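Side-chain contacts in mandelate racemase/muconate lactonizing enzyme family protein (Azoarcus sp., PDB 2QDE), which belongs to the mandelate racemase/muconate lactonizing enzyme family of the enolase superfamily and holds a barium ion in its barrel domain: residues S67-C70 against D71-P75; G80-P83 against T84-E87; G198-T201 against Y202-L206. One frame throughout, in Å; residues are numbered along the deposited sequence.

Contact 1 of 3, residues S67-C70 against D71-P75; sequences SMIC and DFFAP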
ATOM      1  N   SER A  67      30.081  -1.073 -33.224  1.00 18.29           N
ATOM      2  CA  SER A  67      31.108  -1.372 -32.244  1.00 16.47           C
ATOM      3  C   SER A  67      30.682  -2.464 -31.269  1.00 18.43           C
ATOM      4  O   SER A  67      31.432  -3.409 -31.024  1.00 16.64           O
ATOM      5  CB  SER A  67      31.493  -0.117 -31.467  1.00 16.37           C
ATOM      6  OG  SER A  67      32.529  -0.418 -30.553  1.00 19.46           O
ATOM      7  N   MET A  68      29.481  -2.353 -30.711  1.00 16.33           N
ATOM      8  CA  MET A  68      29.058  -3.369 -29.760  1.00 16.40           C
ATOM      9  C   MET A  68      29.023  -4.749 -30.404  1.00 16.25           C
ATOM     10  O   MET A  68      29.465  -5.724 -29.805  1.00 17.66           O
ATOM     11  CB  MET A  68      27.690  -3.036 -29.157  1.00 16.49           C
ATOM     12  CG  MET A  68      27.342  -3.909 -27.946  1.00 14.34           C
ATOM     13  SD  MET A  68      28.608  -3.860 -26.646  1.00  9.12           S
ATOM     14  CE  MET A  68      28.506  -2.200 -26.146  1.00 12.34           C
ATOM     15  N   ILE A  69      28.518  -4.835 -31.627  1.00 16.35           N
ATOM     16  CA  ILE A  69      28.450  -6.123 -32.308  1.00 17.77           C
ATOM     17  C   ILE A  69      29.838  -6.647 -32.695  1.00 18.50           C
ATOM     18  O   ILE A  69      30.160  -7.806 -32.449  1.00 18.97           O
ATOM     19  CB  ILE A  69      27.580  -6.041 -33.586  1.00 16.37           C
ATOM     20  CG1 ILE A  69      26.114  -5.812 -33.209  1.00 17.53           C
ATOM     21  CG2 ILE A  69      27.713  -7.326 -34.399  1.00 16.37           C
ATOM     22  CD1 ILE A  69      25.173  -5.772 -34.396  1.00 16.03           C
ATOM     23  N   CYS A  70      30.655  -5.788 -33.289  1.00 18.38           N
ATOM     24  CA  CYS A  70      31.984  -6.200 -33.728  1.00 19.83           C
ATOM     25  C   CYS A  70      33.066  -6.302 -32.661  1.00 21.18           C
ATOM     26  O   CYS A  70      33.843  -7.261 -32.658  1.00 22.68           O
ATOM     27  CB  CYS A  70      32.450  -5.283 -34.853  1.00 20.33           C
ATOM     28  SG  CYS A  70      31.446  -5.472 -36.342  1.00 23.08           S
ATOM     29  N   ASP A  71      33.116  -5.337 -31.752  1.00 21.37           N
ATOM     30  CA  ASP A  71      34.134  -5.339 -30.705  1.00 23.09           C
ATOM     31  C   ASP A  71      33.803  -6.189 -29.488  1.00 23.27           C
ATOM     32  O   ASP A  71      34.695  -6.523 -28.707  1.00 23.00           O
ATOM     33  CB  ASP A  71      34.421  -3.907 -30.237  1.00 24.67           C
ATOM     34  CG  ASP A  71      35.098  -3.065 -31.303  1.00 26.78           C
ATOM     35  OD1 ASP A  71      36.119  -3.524 -31.856  1.00 28.68           O
ATOM     36  OD2 ASP A  71      34.621  -1.947 -31.583  1.00 27.38           O
ATOM     37  N   PHE A  72      32.529  -6.539 -29.325  1.00 22.21           N
ATOM     38  CA  PHE A  72      32.106  -7.323 -28.174  1.00 21.25           C
ATOM     39  C   PHE A  72      31.318  -8.592 -28.481  1.00 22.18           C
ATOM     40  O   PHE A  72      31.794  -9.696 -28.214  1.00 22.78           O
ATOM     41  CB  PHE A  72      31.296  -6.435 -27.228  1.00 21.16           C
ATOM     42  CG  PHE A  72      32.114  -5.364 -26.574  1.00 20.92           C
ATOM     43  CD1 PHE A  72      32.808  -5.625 -25.394  1.00 20.68           C
ATOM     44  CD2 PHE A  72      32.235  -4.108 -27.163  1.00 19.56           C
ATOM     45  CE1 PHE A  72      33.613  -4.648 -24.807  1.00 21.99           C
ATOM     46  CE2 PHE A  72      33.038  -3.124 -26.585  1.00 20.89           C
ATOM     47  CZ  PHE A  72      33.727  -3.395 -25.405  1.00 21.28           C
ATOM     48  N   PHE A  73      30.116  -8.446 -29.028  1.00 20.26           N
ATOM     49  CA  PHE A  73      29.312  -9.625 -29.315  1.00 20.11           C
ATOM     50  C   PHE A  73      30.043 -10.642 -30.192  1.00 21.25           C
ATOM     51  O   PHE A  73      30.042 -11.837 -29.887  1.00 19.81           O
ATOM     52  CB  PHE A  73      27.982  -9.230 -29.970  1.00 19.66           C
ATOM     53  CG  PHE A  73      27.078  -8.408 -29.078  1.00 17.39           C
ATOM     54  CD1 PHE A  73      27.150  -8.519 -27.685  1.00 18.32           C
ATOM     55  CD2 PHE A  73      26.137  -7.536 -29.634  1.00 17.39           C
ATOM     56  CE1 PHE A  73      26.297  -7.771 -26.854  1.00 16.51           C
ATOM     57  CE2 PHE A  73      25.278  -6.786 -28.810  1.00 17.62           C
ATOM     58  CZ  PHE A  73      25.365  -6.909 -27.418  1.00 15.69           C
ATOM     59  N   ALA A  74      30.670 -10.162 -31.266  1.00 20.16           N
ATOM     60  CA  ALA A  74      31.387 -11.027 -32.205  1.00 20.82           C
ATOM     61  C   ALA A  74      32.469 -11.912 -31.583  1.00 20.86           C
ATOM     62  O   ALA A  74      32.403 -13.134 -31.686  1.00 20.71           O
ATOM     63  CB  ALA A  74      31.985 -10.184 -33.350  1.00 20.73           C
ATOM     64  N   PRO A  75      33.481 -11.313 -30.933  1.00 21.04           N
ATOM     65  CA  PRO A  75      34.516 -12.168 -30.343  1.00 21.93           C
ATOM     66  C   PRO A  75      34.092 -12.922 -29.083  1.00 23.09           C
ATOM     67  O   PRO A  75      34.427 -14.093 -28.904  1.00 22.28           O
ATOM     68  CB  PRO A  75      35.662 -11.189 -30.077  1.00 21.92           C
ATOM     69  CG  PRO A  75      34.939  -9.919 -29.756  1.00 21.80           C
ATOM     70  CD  PRO A  75      33.835  -9.888 -30.795  1.00 20.23           C
TER

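Contact 2 of 3, residues G80-P83 against T84-E87; sequences GEDP and TKIE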
ATOM      1  N   GLY A  80      32.425 -18.732 -33.616  1.00 23.42           N
ATOM      2  CA  GLY A  80      32.665 -20.088 -33.158  1.00 23.37           C
ATOM      3  C   GLY A  80      31.463 -20.726 -32.479  1.00 24.47           C
ATOM      4  O   GLY A  80      31.519 -21.889 -32.074  1.00 23.56           O
ATOM      5  N   GLU A  81      30.368 -19.980 -32.368  1.00 23.51           N
ATOM      6  CA  GLU A  81      29.163 -20.484 -31.711  1.00 22.47           C
ATOM      7  C   GLU A  81      28.122 -21.072 -32.665  1.00 23.16           C
ATOM      8  O   GLU A  81      28.030 -20.679 -33.831  1.00 23.93           O
ATOM      9  CB  GLU A  81      28.521 -19.359 -30.876  1.00 23.66           C
ATOM     10  CG  GLU A  81      27.266 -19.782 -30.115  1.00 24.60           C
ATOM     11  CD  GLU A  81      27.557 -20.877 -29.105  1.00 24.84           C
ATOM     12  OE1 GLU A  81      27.862 -20.549 -27.940  1.00 24.31           O
ATOM     13  OE2 GLU A  81      27.500 -22.065 -29.484  1.00 26.03           O
ATOM     14  N   ASP A  82      27.343 -22.020 -32.145  1.00 21.95           N
ATOM     15  CA  ASP A  82      26.264 -22.681 -32.874  1.00 21.77           C
ATOM     16  C   ASP A  82      25.101 -21.675 -32.888  1.00 21.39           C
ATOM     17  O   ASP A  82      24.568 -21.321 -31.836  1.00 18.99           O
ATOM     18  CB  ASP A  82      25.858 -23.964 -32.127  1.00 21.99           C
ATOM     19  CG  ASP A  82      24.780 -24.755 -32.843  1.00 23.74           C
ATOM     20  OD1 ASP A  82      24.029 -24.166 -33.656  1.00 22.30           O
ATOM     21  OD2 ASP A  82      24.668 -25.976 -32.574  1.00 23.80           O
ATOM     22  N   PRO A  83      24.687 -21.217 -34.081  1.00 20.54           N
ATOM     23  CA  PRO A  83      23.597 -20.248 -34.213  1.00 21.42           C
ATOM     24  C   PRO A  83      22.228 -20.690 -33.705  1.00 21.34           C
ATOM     25  O   PRO A  83      21.362 -19.849 -33.448  1.00 22.37           O
ATOM     26  CB  PRO A  83      23.602 -19.927 -35.706  1.00 21.65           C
ATOM     27  CG  PRO A  83      24.017 -21.219 -36.312  1.00 21.14           C
ATOM     28  CD  PRO A  83      25.139 -21.674 -35.408  1.00 20.83           C
ATOM     29  N   THR A  84      22.027 -21.997 -33.556  1.00 20.19           N
ATOM     30  CA  THR A  84      20.753 -22.514 -33.066  1.00 20.00           C
ATOM     31  C   THR A  84      20.544 -22.221 -31.577  1.00 19.04           C
ATOM     32  O   THR A  84      19.422 -22.284 -31.075  1.00 20.51           O
ATOM     33  CB  THR A  84      20.641 -24.054 -33.246  1.00 20.61           C
ATOM     34  OG1 THR A  84      21.740 -24.697 -32.584  1.00 20.60           O
ATOM     35  CG2 THR A  84      20.625 -24.429 -34.717  1.00 21.10           C
ATOM     36  N   LYS A  85      21.629 -21.911 -30.879  1.00 18.17           N
ATOM     37  CA  LYS A  85      21.569 -21.637 -29.446  1.00 18.60           C
ATOM     38  C   LYS A  85      21.189 -20.185 -29.166  1.00 16.29           C
ATOM     39  O   LYS A  85      21.964 -19.416 -28.599  1.00 15.39           O
ATOM     40  CB  LYS A  85      22.915 -21.990 -28.809  1.00 17.07           C
ATOM     41  CG  LYS A  85      23.285 -23.452 -29.024  1.00 18.09           C
ATOM     42  CD  LYS A  85      24.608 -23.817 -28.385  1.00 19.09           C
ATOM     43  CE  LYS A  85      24.832 -25.315 -28.458  1.00 21.00           C
ATOM     44  NZ  LYS A  85      26.066 -25.726 -27.728  1.00 24.04           N
ATOM     45  N   ILE A  86      19.973 -19.832 -29.573  1.00 16.48           N
ATOM     46  CA  ILE A  86      19.463 -18.479 -29.400  1.00 16.06           C
ATOM     47  C   ILE A  86      19.245 -18.082 -27.940  1.00 16.20           C
ATOM     48  O   ILE A  86      19.625 -16.982 -27.554  1.00 13.66           O
ATOM     49  CB  ILE A  86      18.168 -18.275 -30.221  1.00 17.58           C
ATOM     50  CG1 ILE A  86      18.500 -18.387 -31.720  1.00 18.41           C
ATOM     51  CG2 ILE A  86      17.567 -16.898 -29.935  1.00 16.34           C
ATOM     52  CD1 ILE A  86      17.292 -18.294 -32.638  1.00 19.09           C
ATOM     53  N   GLU A  87      18.643 -18.957 -27.133  1.00 14.66           N
ATOM     54  CA  GLU A  87      18.439 -18.647 -25.712  1.00 15.76           C
ATOM     55  C   GLU A  87      19.802 -18.338 -25.076  1.00 17.11           C
ATOM     56  O   GLU A  87      19.965 -17.344 -24.368  1.00 16.04           O
ATOM     57  CB  GLU A  87      17.816 -19.836 -24.961  1.00 13.92           C
ATOM     58  CG  GLU A  87      16.311 -20.054 -25.140  1.00 15.69           C
ATOM     59  CD  GLU A  87      15.456 -19.309 -24.113  1.00 17.85           C
ATOM     60  OE1 GLU A  87      15.953 -18.997 -23.005  1.00 17.15           O
ATOM     61  OE2 GLU A  87      14.269 -19.055 -24.411  1.00 18.85           O
TER
HETATM   62  O   HOH W   1      28.188 -24.073 -27.803  1.00 31.15           O

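Contact 3 of 3, residues G198-T201 against Y202-L206; sequences GAWT and YDQAL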
ATOM      1  N   GLY A 198       6.361  11.131 -25.438  1.00 20.29           N
ATOM      2  CA  GLY A 198       6.795  11.562 -24.118  1.00 21.66           C
ATOM      3  C   GLY A 198       7.305  12.982 -23.954  1.00 22.89           C
ATOM      4  O   GLY A 198       8.064  13.268 -23.023  1.00 21.48           O
ATOM      5  N   ALA A 199       6.862  13.881 -24.823  1.00 22.80           N
ATOM      6  CA  ALA A 199       7.314  15.270 -24.783  1.00 23.93           C
ATOM      7  C   ALA A 199       6.616  16.202 -23.786  1.00 25.34           C
ATOM      8  O   ALA A 199       7.020  17.362 -23.653  1.00 26.21           O
ATOM      9  CB  ALA A 199       7.220  15.873 -26.195  1.00 23.69           C
ATOM     10  N   TRP A 200       5.598  15.722 -23.072  1.00 23.70           N
ATOM     11  CA  TRP A 200       4.882  16.598 -22.146  1.00 22.15           C
ATOM     12  C   TRP A 200       5.211  16.561 -20.656  1.00 22.11           C
ATOM     13  O   TRP A 200       5.570  15.522 -20.104  1.00 20.86           O
ATOM     14  CB  TRP A 200       3.373  16.383 -22.279  1.00 21.60           C
ATOM     15  CG  TRP A 200       2.791  16.833 -23.584  1.00 23.44           C
ATOM     16  CD1 TRP A 200       3.337  17.725 -24.465  1.00 22.26           C
ATOM     17  CD2 TRP A 200       1.540  16.424 -24.147  1.00 22.95           C
ATOM     18  NE1 TRP A 200       2.502  17.891 -25.542  1.00 23.15           N
ATOM     19  CE2 TRP A 200       1.391  17.104 -25.374  1.00 22.51           C
ATOM     20  CE3 TRP A 200       0.529  15.546 -23.732  1.00 23.45           C
ATOM     21  CZ2 TRP A 200       0.270  16.934 -26.196  1.00 22.01           C
ATOM     22  CZ3 TRP A 200      -0.592  15.375 -24.551  1.00 23.77           C
ATOM     23  CH2 TRP A 200      -0.709  16.066 -25.769  1.00 22.35           C
ATOM     24  N   THR A 201       5.090  17.723 -20.011  1.00 21.67           N
ATOM     25  CA  THR A 201       5.280  17.807 -18.568  1.00 21.14           C
ATOM     26  C   THR A 201       3.857  17.454 -18.119  1.00 22.24           C
ATOM     27  O   THR A 201       2.925  17.505 -18.930  1.00 20.59           O
ATOM     28  CB  THR A 201       5.646  19.246 -18.088  1.00 23.03           C
ATOM     29  OG1 THR A 201       4.593  20.155 -18.431  1.00 25.97           O
ATOM     30  CG2 THR A 201       6.943  19.722 -18.744  1.00 23.72           C
ATOM     31  N   TYR A 202       3.668  17.101 -16.856  1.00 20.55           N
ATOM     32  CA  TYR A 202       2.338  16.715 -16.404  1.00 20.72           C
ATOM     33  C   TYR A 202       1.201  17.695 -16.720  1.00 21.58           C
ATOM     34  O   TYR A 202       0.161  17.291 -17.239  1.00 20.71           O
ATOM     35  CB  TYR A 202       2.358  16.423 -14.909  1.00 20.83           C
ATOM     36  CG  TYR A 202       1.014  15.995 -14.396  1.00 22.05           C
ATOM     37  CD1 TYR A 202       0.535  14.703 -14.621  1.00 21.31           C
ATOM     38  CD2 TYR A 202       0.194  16.900 -13.723  1.00 22.47           C
ATOM     39  CE1 TYR A 202      -0.742  14.322 -14.183  1.00 23.42           C
ATOM     40  CE2 TYR A 202      -1.076  16.536 -13.290  1.00 23.01           C
ATOM     41  CZ  TYR A 202      -1.537  15.253 -13.520  1.00 22.39           C
ATOM     42  OH  TYR A 202      -2.794  14.923 -13.083  1.00 25.16           O
ATOM     43  N   ASP A 203       1.393  18.973 -16.402  1.00 23.32           N
ATOM     44  CA  ASP A 203       0.375  19.999 -16.648  1.00 24.82           C
ATOM     45  C   ASP A 203       0.011  20.113 -18.122  1.00 24.55           C
ATOM     46  O   ASP A 203      -1.168  20.252 -18.465  1.00 23.97           O
ATOM     47  CB  ASP A 203       0.845  21.359 -16.113  1.00 25.71           C
ATOM     48  CG  ASP A 203       2.164  21.798 -16.717  1.00 28.82           C
ATOM     49  OD1 ASP A 203       3.107  20.978 -16.728  1.00 27.57           O
ATOM     50  OD2 ASP A 203       2.261  22.966 -17.169  1.00 29.33           O
ATOM     51  N   GLN A 204       1.015  20.065 -18.992  1.00 23.26           N
ATOM     52  CA  GLN A 204       0.776  20.132 -20.433  1.00 23.84           C
ATOM     53  C   GLN A 204      -0.159  18.997 -20.846  1.00 21.90           C
ATOM     54  O   GLN A 204      -1.118  19.206 -21.584  1.00 20.62           O
ATOM     55  CB  GLN A 204       2.082  19.967 -21.215  1.00 25.85           C
ATOM     56  CG  GLN A 204       2.890  21.230 -21.467  1.00 29.19           C
ATOM     57  CD  GLN A 204       4.109  20.945 -22.343  1.00 30.97           C
ATOM     58  OE1 GLN A 204       4.919  20.072 -22.026  1.00 30.22           O
ATOM     59  NE2 GLN A 204       4.237  21.674 -23.453  1.00 32.13           N
ATOM     60  N   ALA A 205       0.142  17.791 -20.372  1.00 21.24           N
ATOM     61  CA  ALA A 205      -0.657  16.614 -20.705  1.00 21.52           C
ATOM     62  C   ALA A 205      -2.116  16.778 -20.297  1.00 20.60           C
ATOM     63  O   ALA A 205      -3.020  16.569 -21.098  1.00 20.47           O
ATOM     64  CB  ALA A 205      -0.060  15.370 -20.046  1.00 21.48           C
ATOM     65  N   LEU A 206      -2.338  17.165 -19.048  1.00 20.11           N
ATOM     66  CA  LEU A 206      -3.686  17.346 -18.541  1.00 20.16           C
ATOM     67  C   LEU A 206      -4.492  18.331 -19.403  1.00 21.45           C
ATOM     68  O   LEU A 206      -5.588  18.017 -19.873  1.00 20.67           O
ATOM     69  CB  LEU A 206      -3.612  17.829 -17.086  1.00 20.56           C
ATOM     70  CG  LEU A 206      -4.866  17.692 -16.226  1.00 21.81           C
ATOM     71  CD1 LEU A 206      -5.499  16.327 -16.456  1.00 22.42           C
ATOM     72  CD2 LEU A 206      -4.494  17.875 -14.760  1.00 20.48           C
TER
HETATM   73  O   HOH W   2       7.530  19.579 -22.562  1.00 28.40           O

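Contact 1 of 3, residues S67-C70 against D71-P75
Met68 lies between the phenyl rings of Phe72 and Phe73 and touches each differently. Its CG stands over one face of the Phe73 ring, offset toward the rim, with the CH-pi contact measuring 3.9 Å from CG to the ring centroid. Its sulfur meets Phe72 obliquely, SD lying 4.4 Å from that ring's centroid, while the carbonyl O of Ser67 lies at the Phe72 edge, near the ring plane. The same SD also sits above the Phe73 face at longer range, so one thioether serves two Met-aromatic contacts. CG lies anti to the backbone N (chi1 -168°), and the bend at chi2 (55°) then places SD within reach of both rings. Ile69 adds a looser apolar touch, CG1 to Phe73 CD2 at 4.0 Å. On another side of the helix, Ser67 OG donates to the anti lone pair of Asp71 OD2 over 2.8 Å, and the carboxylate is shared, since Asp71 OD1 forms a salt bridge with Arg385. Thr61 and Asp63 of the second subunit pack against this polar edge, whereas Ile69 and Ala74 face strand 5-15. The backbone widens here. Phe73 N reaches Met68 O at 2.9 Å and Ala74 N reaches Ile69 O at 2.7 Å, both bonds spanning five residues, while Phe72 N bonds Met68 O weakly. Pro75 has no N-H to offer, and its CD instead abuts Cys70 O at 3.2 Å. The two consecutive i to i+5 bonds are the mark of a pi-type turn, followed here by a kink at Pro75, within helix 62-78 of the enolase-type N-terminal domain.

Contact 2 of 3, residues G80-P83 against T84-E87
Asp82 and Thr84 make the tight part of this turn, where a single carboxylate oxygen accepts from both the hydroxyl and the backbone N-H of the threonine. Thr84 OG1 donates to Asp82 OD1 over 2.6 Å, and Thr84 N donates to the same OD1 over 3.0 Å. Both donors come from one face of the carboxylate, well out of its plane, which should fix the rotation of the aspartate end. Thr84 OG1 can reach it because chi1 (57°) places the hydroxyl between the backbone N and the carbonyl carbon. Pro83 sits between the two residues, its ring packed on Leu111 and Leu114 of helix 101-119. The partly exposed side is looser. The extended Lys85 chain crosses Asp82 and Glu81 at about right angles, its CD lying 3.6 Å from Glu81 OE2. Lys85 NZ stays 4.3 Å from Glu81 OE2, beyond a salt bridge, and a water bridges the two atoms. That OE2 also accepts Asp82 N at 2.7 Å, while Glu81 OE1 pairs with Lys88. Lys85 N closes on Asp82 O at 3.1 Å. The Asp82 OD1 to Thr84 N bond makes an Asx turn within the type I beta turn Asp82-Lys85, leading into helix 86-96 with Lys85 as N-cap.

Contact 3 of 3, residues G198-T201 against Y202-L206
Trp200 and Gln204 meet obliquely at the N-terminus of helix 202-212, where Thr201 is the N-cap and Gln204 accepts from its N-H as in a capping box, although the reciprocal side-chain bond is not made. This helix follows strand 192-195 in the (beta/alpha)7beta barrel. The indole and amide planes lie 59° apart, and Gln204 OE1 comes within 3.7 Å of Trp200 CD1. With CG beside the backbone N (chi1 -87°) and the chain extended from there, the glutamine amide reaches back to the helix start. Thr201 N donates to Gln204 OE1 over 3.1 Å, in the carbonyl plane and on a lone pair. Further round the indole, Trp200 CE3 rests 3.4 Å from Ala205 CA, also obliquely, and packs on Ala205 CB; Pro223 touches the Trp200 side chain. Thr201 OG1 turns instead toward Asp203 OD1, modelled so close that the length of this bond is doubtful. The first helical turn closes with Ala205 N on Thr201 O, at 3.1 Å. Tyr202 points away from the loop, its OH bonded to Asp265 of the fourth subunit. A water 2.7 Å from Gln204 OE1 donates to it and to Ala199 O, giving this amide oxygen a second donor besides Thr201 N.

Contacts 1 and 2 belong to the N-terminal domain and lie in series, on helix 62-78 and at the start of helix 86-96, with centres 16 Å apart and nearest atoms about 6 Å apart. Contact 3 is in the barrel domain, its centre 39 Å from that of contact 1 and 45 Å from that of contact 2, on the opposite side of the chain's centre from the latter. It is tied to the metal site by sequence: Asn197, directly before 198-201, and Asp195, two residues earlier, are barium ligands, and the Ala199 side chain is about 10 Å from the ion. Each contact also borders a different neighbouring subunit of the eight-chain assembly.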